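Local coordinates for SmhA (Serratia marcescens, PDB 7A27), which is the SmhA component of Smh, a tripartite alpha-pore-forming toxin, captured here in its soluble form and probably able to assemble with partner proteins on target membranes, at residues Ala177-Ser182 / Val250-Ala255; Asn91-Leu96 / Gln333-Asn338; Gln38-Ser43 / Ala56-Leu61; His18-Ser23 / Glu295-Leu300; Val262-Leu267 / Ala277-Ala282. All coordinates share one frame; numbering follows the deposited sequence.

Contact 1 (Ala177-Ser182 / Val250-Ala255); sequences AKNIQS and VNELKA
N179 and E252 each hold CG anti to their own carbonyl carbon and beside the backbone N (chi1 -70° in N179), and these torsions bring the two polar groups together across the helix pair. The E252 chain then runs out extended beyond CG and crosses the N179 side chain at about a right angle. N179 ND2 donates to E252 OE2 at 2.9 Å. The acceptor lies nearly in the plane of the amide. On the carboxylate the bond arrives on the anti side and out of plane. The amide and carboxylate planes are 58° apart. N179 OD1 also comes to 3.4 Å from the backbone L253 N, but the angle is too poor for a hydrogen bond. N179 OD1 accepts one from N256 ND2. E252 OE1 is held by Q248 NE2, one turn back on its own helix, so both carboxylate oxygens have a partner. The apolar half of the contact lies beside this. L253 CB sits 4.2 Å from N179 CB, and L253 CD1 reaches I180 CG1 at 4.5 Å. The side chain of N179 therefore has carbon packing at its base and polar bonds at its end. The helices run roughly antiparallel, with axes 9.0 Å apart and CA atoms of N179 and L253 nearest across the pair. L253 also packs on I176 and I183 of helix 160-188. I180 touches both Y31 of helix 14-37 and Y257 of helix 247-268, so helix 160-188 contacts both helices.

Contact 2 (Asn91-Leu96 / Gln333-Asn338); sequences NAVNAL and QIISLN
Two long helices of the elongated bundle, 48-96 and 325-358, pass each other here in antiparallel fashion, near the last turn of the first. V93 and N94 meet I335 and S336. The axes approach to 9.1 Å, with 148° between the chain directions. The nearest backbones are those of N94 and S336, with CA atoms 5.7 Å apart. V93 and I335 form the apolar half. Their side chains cross at about a right angle, and V93 CG1 lies 3.9 Å from I335 CD1, with I335 CG2 at a similar distance. V93 CG1 is anti to its backbone N (chi1 -179°), which turns this methyl onto the isoleucine. N94 supplies the polar half. Its CB does not aim straight at the neighbouring helix, but the amide end swings closer, so that OD1 comes over the backbone of S336. OD1 also lies 3.7 Å from I335 CG2 and 3.5 Å from S336 CB. S336 N is 3.4 Å from the same oxygen, at an angle too poor for a hydrogen bond. The serine hydroxyl turns back to its own helix, where OG bonds weakly to Q333 O. Around the contact, V93 packs on M111 and L115 of helix 104-155, and I335 rests on Y97. N91 OD1 takes a hydrogen bond from Q343 NE2, a second link between the two helices. The contact at N94 rests on packing more than on directional bonding: the amide oxygen lies against carbon and backbone atoms, beside the branched apolar pair V93 and I335.

Contact 3 (Gln38-Ser43 / Ala56-Leu61); sequences QQLLTS and AYQNQL
Q58 reaches the loop Q38-S43 with an outstretched side chain. Its CG is anti to the backbone N (chi1 -166°) and the chain stays extended to the amide, which therefore arrives beside the backbone of Q39, L40 and L41. There both ends of the amide are used. OE1 accepts from L41 N at 3.2 Å, with the donor tilted 28° from the carbonyl plane. NE2 gives a weak bond to Q39 O at 3.3 Å. Q38 behaves differently. It bends at chi2 (55°), which folds its amide back so that NE2 donates to Q39 O at 3.0 Å, in the carbonyl plane and on a lone pair. Q39 O thus has two amide donors. The two glutamine chains cross at about a right angle, with Q38 CG 3.7 Å from Q58 NE2. The far end of Q38 is fixed by S234 N and M232 O of strand 230-237. L40 lays CD2 4.1 Å from Q58 CD. A water donates to both L41 O and Q58 OE1 and so links the two residues a second time. In this mostly buried place, one glutamine amide bonds L41 N and, weakly, Q39 O, and so links the irregular segment to helix 48-96.

Contact 4 (His18-Ser23 / Glu295-Leu300); sequences HISISS and EQRMAL
I21 and R297 meet where helices 14-37 and 272-299 run antiparallel within the elongated helical bundle. Their CA atoms lie 5.7 Å apart and the axes 9.1 Å apart. The two side chains slide past each other in opposite directions, with I21 CG1 3.8 Å from R297 CB. M298 comes in beside them. Its chain bends at chi2 and chi3, which turns the CE methyl onto both the CG2 and CD1 branches of I21. On the other flank R297 folds at chi2 (-63°) and lays its carbon chain along S20, with CG 3.8 Å from S20 O. The next shell combines apolar and aromatic groups. I21 also rests on Y80, and M298 on L76 and L79, all of helix 48-96. L133 of helix 104-155 packs on M298 as well, so this methionine joins several helices. H18, one turn before I21 and S22, stacks edge-to-face with Y80, and S22 OG is hydrogen-bonded to Y80 OH, which probably steadies the tyrosine that I21 touches. S20 OG is tied to M17 O within its own helix. The guanidinium of R297 meets S20 O at its edge, near its plane, through a weak NH1 bond of 3.5 Å.

Contact 5 (Val262-Leu267 / Ala277-Ala282); sequences VAYRAL and AKSVQA
Y264 leads this contact, reaching from helix 247-268 to the backbone around S279 on helix 272-299. It starts out toward the neighbouring helix at CB, and CG is anti to the carbonyl carbon (chi1 -80°). The ring therefore projects across the wide separation of the axes, which is 12.4 Å. Along one side, CE1 comes to 4.3 Å from S279 N. Farther out, CZ meets S279 CB at 4.1 Å and S279 CA at nearly the same distance. The S279 CB approaches the ring obliquely. At the tip, OH lies 3.4 Å from S279 CA and 3.7 Å from S279 CB, with K278 C a little farther off. The hydroxyl thus settles against the helix backbone by packing. L267, one turn later, adds a second touch. Its CG is anti to the backbone N, and CD2 reaches K278 CD at 4.1 Å, the two chains crossing at about a right angle. K278 then bends at chi3 and chi4 and carries its amine away to a salt bridge with E155. The flanks are filled by other elements: I169 of helix 160-188 touches both Y264 and L267, while I233 of strand 230-237 touches Y264 and S279. The two helices follow each other through a short turn and form an antiparallel helical hairpin. One strand of the beta hairpin packs beside it, consistent with the head region of ClyA-type pore-forming toxins.

How the contacts relate
Contacts 1, 3 and 5 are buried and lie toward one end of the molecule. Contact 4 is near the centre of the chain and contact 2 at the far end; both are only partly buried. Contact 1 shares helix 247-268 with contact 5, contacts 2 and 3 share helix 48-96, and contacts 4 and 5 share helix 272-299. Contacts 3 and 5 touch directly, through Y57 OH and Q281 OE1 and by packing around V280. The chemistry varies with place. Contact 3 ties a loop by amide bonds, contact 1 adds one amide-carboxylate bond to helix packing, and contacts 2, 4 and 5 rely mainly on van der Waals fit.

Contact 1 (Ala177-Ser182 / Val250-Ala255)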
# COMPACT_ATOMS: atom_id res chain seq x y z
N ALA A 177 14.05 -5.25 6.32
CA ALA A 177 12.99 -4.93 5.35
C ALA A 177 12.32 -6.23 4.92
O ALA A 177 11.09 -6.23 4.88
CB ALA A 177 13.56 -4.18 4.18
N LYS A 178 13.10 -7.29 4.66
CA LYS A 178 12.57 -8.62 4.26
C LYS A 178 11.72 -9.20 5.40
O LYS A 178 10.64 -9.77 5.11
CB LYS A 178 13.69 -9.57 3.80
CG LYS A 178 14.43 -9.15 2.54
CD LYS A 178 14.98 -10.30 1.67
CE LYS A 178 16.13 -11.10 2.24
NZ LYS A 178 17.35 -10.27 2.44
N ASN A 179 12.16 -9.03 6.66
CA ASN A 179 11.44 -9.51 7.86
C ASN A 179 10.09 -8.78 7.98
O ASN A 179 9.08 -9.46 8.12
CB ASN A 179 12.25 -9.29 9.14
CG ASN A 179 13.48 -10.19 9.26
OD1 ASN A 179 14.43 -9.83 9.95
ND2 ASN A 179 13.46 -11.34 8.61
N ILE A 180 10.09 -7.45 7.91
CA ILE A 180 8.84 -6.64 8.04
C ILE A 180 7.85 -7.12 6.99
O ILE A 180 6.70 -7.44 7.36
CB ILE A 180 9.10 -5.13 7.91
CG1 ILE A 180 9.98 -4.64 9.06
CG2 ILE A 180 7.79 -4.37 7.86
CD1 ILE A 180 10.50 -3.22 8.89
N GLN A 181 8.30 -7.22 5.73
CA GLN A 181 7.45 -7.66 4.61
C GLN A 181 6.82 -9.02 4.96
O GLN A 181 5.61 -9.17 4.74
CB GLN A 181 8.26 -7.70 3.31
CG GLN A 181 7.44 -8.04 2.08
CD GLN A 181 6.41 -6.98 1.74
OE1 GLN A 181 6.71 -5.80 1.55
NE2 GLN A 181 5.17 -7.45 1.63
N SER A 182 7.60 -9.94 5.54
CA SER A 182 7.12 -11.31 5.90
C SER A 182 6.00 -11.23 6.95
O SER A 182 5.03 -12.03 6.85
CB SER A 182 8.25 -12.22 6.35
OG SER A 182 9.04 -12.66 5.26
N VAL A 250 9.54 -12.75 13.02
CA VAL A 250 9.52 -11.95 14.29
C VAL A 250 10.82 -12.18 15.07
O VAL A 250 11.32 -11.18 15.65
CB VAL A 250 8.28 -12.28 15.15
CG1 VAL A 250 8.37 -11.69 16.54
CG2 VAL A 250 7.01 -11.82 14.47
N ASN A 251 11.30 -13.43 15.09
CA ASN A 251 12.55 -13.82 15.79
C ASN A 251 13.75 -13.20 15.06
O ASN A 251 14.61 -12.66 15.76
CB ASN A 251 12.66 -15.34 15.94
CG ASN A 251 11.61 -15.94 16.87
OD1 ASN A 251 10.90 -15.24 17.59
ND2 ASN A 251 11.51 -17.26 16.86
N GLU A 252 13.79 -13.27 13.73
CA GLU A 252 14.87 -12.65 12.90
C GLU A 252 14.87 -11.13 13.14
O GLU A 252 15.96 -10.54 13.31
CB GLU A 252 14.72 -12.93 11.40
CG GLU A 252 15.29 -14.28 10.95
CD GLU A 252 15.01 -14.72 9.51
OE1 GLU A 252 14.95 -15.94 9.33
OE2 GLU A 252 14.88 -13.90 8.58
N LEU A 253 13.69 -10.52 13.16
CA LEU A 253 13.55 -9.06 13.35
C LEU A 253 14.16 -8.66 14.70
O LEU A 253 14.89 -7.67 14.73
CB LEU A 253 12.08 -8.65 13.24
CG LEU A 253 11.80 -7.15 13.26
CD1 LEU A 253 12.60 -6.43 12.19
CD2 LEU A 253 10.32 -6.87 13.06
N LYS A 254 13.87 -9.41 15.77
CA LYS A 254 14.40 -9.11 17.13
C LYS A 254 15.94 -9.17 17.08
O LYS A 254 16.59 -8.17 17.49
CB LYS A 254 13.83 -10.09 18.17
CG LYS A 254 14.20 -9.77 19.61
CD LYS A 254 13.80 -10.85 20.61
CE LYS A 254 14.30 -10.54 22.01
NZ LYS A 254 14.32 -11.75 22.86
N ALA A 255 16.48 -10.28 16.57
CA ALA A 255 17.92 -10.56 16.42
C ALA A 255 18.59 -9.47 15.57
O ALA A 255 19.65 -8.95 15.99
CB ALA A 255 18.10 -11.92 15.81

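Contact 2 (Asn91-Leu96 / Gln333-Asn338)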
# COMPACT_ATOMS: atom_id res chain seq x y z
N ASN A 91 -27.03 -6.17 -7.57
CA ASN A 91 -28.15 -6.71 -6.75
C ASN A 91 -29.50 -6.25 -7.31
O ASN A 91 -30.45 -7.05 -7.35
CB ASN A 91 -28.12 -6.24 -5.30
CG ASN A 91 -27.24 -7.09 -4.42
OD1 ASN A 91 -26.34 -7.80 -4.92
ND2 ASN A 91 -27.50 -6.98 -3.13
N ALA A 92 -29.58 -4.97 -7.67
CA ALA A 92 -30.80 -4.36 -8.22
C ALA A 92 -31.25 -5.13 -9.46
O ALA A 92 -32.47 -5.41 -9.58
CB ALA A 92 -30.53 -2.92 -8.55
N VAL A 93 -30.29 -5.46 -10.34
CA VAL A 93 -30.56 -6.24 -11.59
C VAL A 93 -31.12 -7.60 -11.18
O VAL A 93 -32.08 -8.09 -11.82
CB VAL A 93 -29.31 -6.41 -12.47
CG1 VAL A 93 -29.63 -7.19 -13.73
CG2 VAL A 93 -28.69 -5.09 -12.85
N ASN A 94 -30.54 -8.18 -10.14
CA ASN A 94 -31.00 -9.49 -9.61
C ASN A 94 -32.48 -9.36 -9.24
O ASN A 94 -33.28 -10.13 -9.79
CB ASN A 94 -30.17 -9.94 -8.41
CG ASN A 94 -30.15 -11.43 -8.29
OD1 ASN A 94 -30.17 -12.13 -9.30
ND2 ASN A 94 -30.09 -11.91 -7.06
N ALA A 95 -32.81 -8.37 -8.39
CA ALA A 95 -34.17 -8.09 -7.87
C ALA A 95 -35.17 -7.87 -9.03
O ALA A 95 -36.32 -8.31 -8.91
CB ALA A 95 -34.11 -6.91 -6.93
N LEU A 96 -34.72 -7.21 -10.11
CA LEU A 96 -35.55 -6.94 -11.32
C LEU A 96 -36.02 -8.26 -11.93
O LEU A 96 -37.10 -8.28 -12.53
CB LEU A 96 -34.72 -6.12 -12.32
CG LEU A 96 -35.34 -5.94 -13.71
CD1 LEU A 96 -36.70 -5.27 -13.61
CD2 LEU A 96 -34.42 -5.16 -14.66
N GLN A 333 -30.67 -16.95 -13.86
CA GLN A 333 -29.62 -17.85 -13.32
C GLN A 333 -28.23 -17.22 -13.53
O GLN A 333 -27.48 -17.12 -12.54
CB GLN A 333 -29.82 -19.23 -13.98
CG GLN A 333 -28.63 -20.18 -13.90
CD GLN A 333 -28.22 -20.45 -12.48
OE1 GLN A 333 -29.00 -20.26 -11.55
NE2 GLN A 333 -26.98 -20.91 -12.30
N ILE A 334 -27.92 -16.77 -14.75
CA ILE A 334 -26.61 -16.14 -15.11
C ILE A 334 -26.43 -14.89 -14.23
O ILE A 334 -25.30 -14.68 -13.72
CB ILE A 334 -26.50 -15.76 -16.61
CG1 ILE A 334 -26.76 -16.89 -17.61
CG2 ILE A 334 -25.15 -15.12 -16.87
CD1 ILE A 334 -25.65 -17.89 -17.84
N ILE A 335 -27.49 -14.10 -14.03
CA ILE A 335 -27.45 -12.84 -13.23
C ILE A 335 -27.33 -13.16 -11.73
O ILE A 335 -26.47 -12.53 -11.06
CB ILE A 335 -28.66 -11.94 -13.55
CG1 ILE A 335 -28.55 -11.38 -14.97
CG2 ILE A 335 -28.79 -10.82 -12.53
CD1 ILE A 335 -29.79 -10.66 -15.43
N SER A 336 -28.15 -14.08 -11.21
CA SER A 336 -28.12 -14.46 -9.77
C SER A 336 -26.71 -14.92 -9.37
O SER A 336 -26.30 -14.58 -8.25
CB SER A 336 -29.16 -15.51 -9.44
OG SER A 336 -28.60 -16.81 -9.39
N LEU A 337 -26.03 -15.68 -10.23
CA LEU A 337 -24.67 -16.23 -9.98
C LEU A 337 -23.65 -15.08 -9.91
O LEU A 337 -22.77 -15.09 -9.02
CB LEU A 337 -24.23 -17.20 -11.09
CG LEU A 337 -24.55 -18.69 -10.99
CD1 LEU A 337 -23.45 -19.48 -11.69
CD2 LEU A 337 -24.71 -19.17 -9.54
N ASN A 338 -23.73 -14.16 -10.87
CA ASN A 338 -22.78 -13.02 -10.96
C ASN A 338 -23.04 -12.06 -9.78
O ASN A 338 -22.06 -11.45 -9.32
CB ASN A 338 -22.81 -12.45 -12.37
CG ASN A 338 -22.04 -13.32 -13.34
OD1 ASN A 338 -20.85 -13.57 -13.14
ND2 ASN A 338 -22.69 -13.77 -14.41

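Contact 3 (Gln38-Ser43 / Ala56-Leu61)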
# COMPACT_ATOMS: atom_id res chain seq x y z
N GLN A 38 9.38 9.25 13.59
CA GLN A 38 10.85 9.35 13.73
C GLN A 38 11.20 10.74 14.26
O GLN A 38 10.74 11.72 13.68
CB GLN A 38 11.53 9.07 12.38
CG GLN A 38 13.04 9.26 12.39
CD GLN A 38 13.72 8.43 13.45
OE1 GLN A 38 13.51 7.23 13.56
NE2 GLN A 38 14.54 9.10 14.25
N GLN A 39 11.99 10.78 15.33
CA GLN A 39 12.59 11.98 15.93
C GLN A 39 13.36 12.70 14.82
O GLN A 39 14.07 12.04 14.07
CB GLN A 39 13.53 11.49 17.05
CG GLN A 39 13.90 12.51 18.12
CD GLN A 39 15.02 12.06 19.03
OE1 GLN A 39 15.89 11.28 18.64
NE2 GLN A 39 15.05 12.61 20.24
N LEU A 40 13.21 14.01 14.69
CA LEU A 40 13.96 14.88 13.74
C LEU A 40 15.39 15.03 14.27
O LEU A 40 15.65 14.73 15.46
CB LEU A 40 13.28 16.26 13.66
CG LEU A 40 11.95 16.30 12.91
CD1 LEU A 40 11.05 17.41 13.42
CD2 LEU A 40 12.19 16.46 11.42
N LEU A 41 16.30 15.47 13.41
CA LEU A 41 17.70 15.80 13.80
C LEU A 41 17.67 17.25 14.25
O LEU A 41 17.28 18.08 13.41
CB LEU A 41 18.64 15.58 12.61
CG LEU A 41 20.10 15.95 12.84
CD1 LEU A 41 20.70 15.09 13.93
CD2 LEU A 41 20.89 15.82 11.55
N THR A 42 18.01 17.55 15.49
CA THR A 42 17.98 18.95 16.03
C THR A 42 19.41 19.52 16.02
O THR A 42 19.58 20.68 15.63
CB THR A 42 17.30 19.04 17.41
OG1 THR A 42 18.21 18.76 18.48
CG2 THR A 42 16.09 18.14 17.56
N SER A 43 20.40 18.70 16.42
CA SER A 43 21.82 19.08 16.63
C SER A 43 22.35 20.03 15.55
O SER A 43 22.11 19.78 14.37
CB SER A 43 22.70 17.86 16.74
OG SER A 43 24.05 18.23 16.94
N ALA A 56 16.88 18.80 5.54
CA ALA A 56 16.12 19.15 4.31
C ALA A 56 15.44 17.90 3.75
O ALA A 56 14.27 18.00 3.37
CB ALA A 56 17.02 19.76 3.26
N TYR A 57 16.17 16.78 3.70
CA TYR A 57 15.65 15.49 3.17
C TYR A 57 14.59 14.94 4.13
O TYR A 57 13.52 14.53 3.66
CB TYR A 57 16.79 14.49 2.96
CG TYR A 57 16.42 13.16 2.36
CD1 TYR A 57 15.76 13.07 1.14
CD2 TYR A 57 16.82 11.97 2.96
CE1 TYR A 57 15.47 11.84 0.56
CE2 TYR A 57 16.55 10.74 2.39
CZ TYR A 57 15.87 10.67 1.19
OH TYR A 57 15.62 9.45 0.65
N GLN A 58 14.88 14.95 5.43
CA GLN A 58 13.95 14.43 6.46
C GLN A 58 12.65 15.23 6.39
O GLN A 58 11.56 14.60 6.48
CB GLN A 58 14.60 14.47 7.85
CG GLN A 58 13.86 13.65 8.89
CD GLN A 58 14.66 13.44 10.14
OE1 GLN A 58 15.49 14.26 10.54
NE2 GLN A 58 14.39 12.32 10.80
N ASN A 59 12.75 16.54 6.18
CA ASN A 59 11.58 17.46 6.08
C ASN A 59 10.78 17.11 4.82
O ASN A 59 9.57 16.93 4.92
CB ASN A 59 11.97 18.93 6.05
CG ASN A 59 10.74 19.81 6.16
OD1 ASN A 59 10.34 20.42 5.18
ND2 ASN A 59 10.09 19.79 7.32
N GLN A 60 11.46 17.00 3.67
CA GLN A 60 10.81 16.76 2.37
C GLN A 60 10.10 15.40 2.40
O GLN A 60 9.04 15.28 1.76
CB GLN A 60 11.84 17.00 1.26
CG GLN A 60 11.26 16.94 -0.15
CD GLN A 60 10.13 17.90 -0.46
OE1 GLN A 60 9.03 17.49 -0.85
NE2 GLN A 60 10.41 19.20 -0.30
N LEU A 61 10.60 14.42 3.16
CA LEU A 61 9.99 13.06 3.29
C LEU A 61 8.72 13.12 4.16
O LEU A 61 7.72 12.50 3.78
CB LEU A 61 10.99 12.07 3.90
CG LEU A 61 12.07 11.55 2.97
CD1 LEU A 61 13.11 10.78 3.76
CD2 LEU A 61 11.49 10.69 1.85
O HOH W 1 15.55 17.51 10.87

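Contact 4 (His18-Ser23 / Glu295-Leu300)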
# COMPACT_ATOMS: atom_id res chain seq x y z
N HIS A 18 -7.70 -5.56 -6.21
CA HIS A 18 -7.88 -4.64 -5.05
C HIS A 18 -7.07 -5.16 -3.86
O HIS A 18 -6.45 -4.34 -3.17
CB HIS A 18 -9.36 -4.43 -4.71
CG HIS A 18 -10.07 -3.38 -5.51
ND1 HIS A 18 -10.73 -3.65 -6.66
CD2 HIS A 18 -10.22 -2.05 -5.31
CE1 HIS A 18 -11.27 -2.54 -7.14
NE2 HIS A 18 -10.99 -1.54 -6.32
N ILE A 19 -7.07 -6.47 -3.64
CA ILE A 19 -6.28 -7.12 -2.55
C ILE A 19 -4.77 -6.84 -2.78
O ILE A 19 -4.10 -6.45 -1.82
CB ILE A 19 -6.63 -8.62 -2.46
CG1 ILE A 19 -8.08 -8.80 -1.98
CG2 ILE A 19 -5.64 -9.38 -1.60
CD1 ILE A 19 -8.58 -10.22 -1.99
N SER A 20 -4.25 -6.97 -4.00
CA SER A 20 -2.82 -6.74 -4.27
C SER A 20 -2.50 -5.25 -4.07
O SER A 20 -1.32 -4.95 -3.74
CB SER A 20 -2.36 -7.25 -5.63
OG SER A 20 -2.75 -6.36 -6.66
N ILE A 21 -3.48 -4.35 -4.24
CA ILE A 21 -3.29 -2.89 -3.99
C ILE A 21 -3.26 -2.68 -2.48
O ILE A 21 -2.29 -2.06 -2.01
CB ILE A 21 -4.36 -2.02 -4.67
CG1 ILE A 21 -4.22 -2.07 -6.19
CG2 ILE A 21 -4.28 -0.59 -4.14
CD1 ILE A 21 -5.38 -1.45 -6.96
N SER A 22 -4.29 -3.15 -1.77
CA SER A 22 -4.39 -3.04 -0.29
C SER A 22 -3.02 -3.43 0.32
O SER A 22 -2.49 -2.66 1.14
CB SER A 22 -5.52 -3.90 0.26
OG SER A 22 -6.80 -3.47 -0.20
N SER A 23 -2.47 -4.57 -0.09
CA SER A 23 -1.21 -5.14 0.44
C SER A 23 -0.09 -4.09 0.52
O SER A 23 0.58 -4.02 1.55
CB SER A 23 -0.77 -6.31 -0.38
OG SER A 23 0.53 -6.73 0.02
N GLU A 295 1.94 2.28 -7.04
CA GLU A 295 1.74 2.86 -8.39
C GLU A 295 1.59 1.74 -9.42
O GLU A 295 0.69 1.87 -10.25
CB GLU A 295 2.93 3.75 -8.76
CG GLU A 295 2.78 4.49 -10.08
CD GLU A 295 3.24 3.77 -11.34
OE1 GLU A 295 4.08 2.87 -11.23
OE2 GLU A 295 2.78 4.13 -12.43
N GLN A 296 2.43 0.70 -9.36
CA GLN A 296 2.46 -0.40 -10.37
C GLN A 296 1.20 -1.27 -10.29
O GLN A 296 0.69 -1.64 -11.36
CB GLN A 296 3.74 -1.23 -10.24
CG GLN A 296 4.94 -0.59 -10.92
CD GLN A 296 6.26 -1.22 -10.55
OE1 GLN A 296 6.34 -2.17 -9.77
NE2 GLN A 296 7.34 -0.67 -11.09
N ARG A 297 0.71 -1.60 -9.10
CA ARG A 297 -0.51 -2.43 -8.95
C ARG A 297 -1.73 -1.62 -9.40
O ARG A 297 -2.63 -2.21 -9.98
CB ARG A 297 -0.73 -2.90 -7.51
CG ARG A 297 0.42 -3.71 -6.94
CD ARG A 297 0.72 -5.01 -7.66
NE ARG A 297 2.11 -5.39 -7.34
CZ ARG A 297 2.53 -5.85 -6.14
NH1 ARG A 297 1.69 -5.99 -5.11
NH2 ARG A 297 3.82 -6.14 -6.00
N MET A 298 -1.70 -0.31 -9.16
CA MET A 298 -2.78 0.65 -9.49
C MET A 298 -2.82 0.87 -11.01
O MET A 298 -3.91 1.18 -11.51
CB MET A 298 -2.50 1.98 -8.80
CG MET A 298 -3.62 2.99 -8.90
SD MET A 298 -5.21 2.57 -8.21
CE MET A 298 -4.60 1.71 -6.77
N ALA A 299 -1.71 0.69 -11.72
CA ALA A 299 -1.62 0.90 -13.18
C ALA A 299 -2.58 -0.05 -13.92
O ALA A 299 -3.11 0.34 -14.97
CB ALA A 299 -0.22 0.66 -13.65
N LEU A 300 -2.86 -1.22 -13.38
CA LEU A 300 -3.68 -2.26 -14.04
C LEU A 300 -5.18 -2.07 -13.74
O LEU A 300 -6.00 -2.69 -14.45
CB LEU A 300 -3.23 -3.66 -13.60
CG LEU A 300 -1.73 -3.97 -13.56
CD1 LEU A 300 -1.52 -5.31 -12.87
CD2 LEU A 300 -1.09 -3.95 -14.95

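Contact 5 (Val262-Leu267 / Ala277-Ala282)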
# COMPACT_ATOMS: atom_id res chain seq x y z
N VAL A 262 24.11 -2.31 17.79
CA VAL A 262 25.58 -2.52 17.97
C VAL A 262 26.34 -1.84 16.82
O VAL A 262 27.34 -1.13 17.10
CB VAL A 262 25.91 -4.02 18.07
CG1 VAL A 262 27.40 -4.32 17.92
CG2 VAL A 262 25.36 -4.64 19.35
N ALA A 263 25.87 -2.04 15.59
CA ALA A 263 26.54 -1.56 14.35
C ALA A 263 26.55 -0.03 14.28
O ALA A 263 27.57 0.50 13.79
CB ALA A 263 25.89 -2.17 13.13
N TYR A 264 25.47 0.65 14.71
CA TYR A 264 25.39 2.14 14.70
C TYR A 264 26.36 2.67 15.78
O TYR A 264 27.07 3.65 15.52
CB TYR A 264 23.97 2.68 14.87
CG TYR A 264 23.10 2.69 13.63
CD1 TYR A 264 23.37 3.51 12.56
CD2 TYR A 264 21.94 1.93 13.57
CE1 TYR A 264 22.54 3.55 11.44
CE2 TYR A 264 21.11 1.95 12.45
CZ TYR A 264 21.40 2.76 11.38
OH TYR A 264 20.57 2.75 10.29
N ARG A 265 26.41 2.03 16.95
CA ARG A 265 27.32 2.43 18.05
C ARG A 265 28.76 2.44 17.51
O ARG A 265 29.51 3.39 17.81
CB ARG A 265 27.18 1.52 19.27
CG ARG A 265 25.77 1.42 19.83
CD ARG A 265 25.68 0.70 21.16
NE ARG A 265 26.31 1.53 22.18
CZ ARG A 265 25.77 2.64 22.73
NH1 ARG A 265 26.43 3.31 23.67
NH2 ARG A 265 24.58 3.09 22.35
N ALA A 266 29.11 1.45 16.69
CA ALA A 266 30.45 1.28 16.08
C ALA A 266 30.75 2.41 15.08
O ALA A 266 31.77 3.09 15.24
CB ALA A 266 30.54 -0.06 15.40
N LEU A 267 29.90 2.60 14.07
CA LEU A 267 30.11 3.63 13.02
C LEU A 267 30.10 5.04 13.63
O LEU A 267 30.84 5.92 13.13
CB LEU A 267 29.03 3.47 11.95
CG LEU A 267 29.10 4.45 10.78
CD1 LEU A 267 30.46 4.38 10.10
CD2 LEU A 267 27.99 4.21 9.77
N ALA A 277 22.31 9.92 8.66
CA ALA A 277 21.96 9.96 7.22
C ALA A 277 21.51 8.57 6.74
O ALA A 277 20.49 8.51 6.02
CB ALA A 277 23.13 10.49 6.42
N LYS A 278 22.23 7.52 7.15
CA LYS A 278 21.94 6.11 6.76
C LYS A 278 20.61 5.66 7.36
O LYS A 278 19.84 5.01 6.62
CB LYS A 278 23.04 5.16 7.24
CG LYS A 278 24.38 5.22 6.53
CD LYS A 278 25.18 3.93 6.77
CE LYS A 278 25.75 3.34 5.49
NZ LYS A 278 24.74 3.15 4.41
N SER A 279 20.38 5.99 8.64
CA SER A 279 19.14 5.65 9.39
C SER A 279 17.90 6.23 8.70
O SER A 279 16.85 5.52 8.66
CB SER A 279 19.21 6.13 10.80
OG SER A 279 17.92 6.04 11.38
N VAL A 280 18.01 7.48 8.21
CA VAL A 280 16.91 8.22 7.52
C VAL A 280 16.65 7.56 6.17
O VAL A 280 15.48 7.30 5.86
CB VAL A 280 17.23 9.71 7.34
CG1 VAL A 280 16.24 10.41 6.42
CG2 VAL A 280 17.28 10.43 8.67
N GLN A 281 17.72 7.33 5.40
CA GLN A 281 17.67 6.76 4.03
C GLN A 281 17.02 5.37 4.08
O GLN A 281 16.31 5.04 3.11
CB GLN A 281 19.06 6.73 3.42
CG GLN A 281 19.15 5.95 2.12
CD GLN A 281 18.13 6.39 1.10
OE1 GLN A 281 17.63 7.53 1.13
NE2 GLN A 281 17.82 5.47 0.20
N ALA A 282 17.27 4.59 5.13
CA ALA A 282 16.69 3.23 5.29
C ALA A 282 15.16 3.34 5.35
O ALA A 282 14.47 2.50 4.75
CB ALA A 282 17.27 2.57 6.51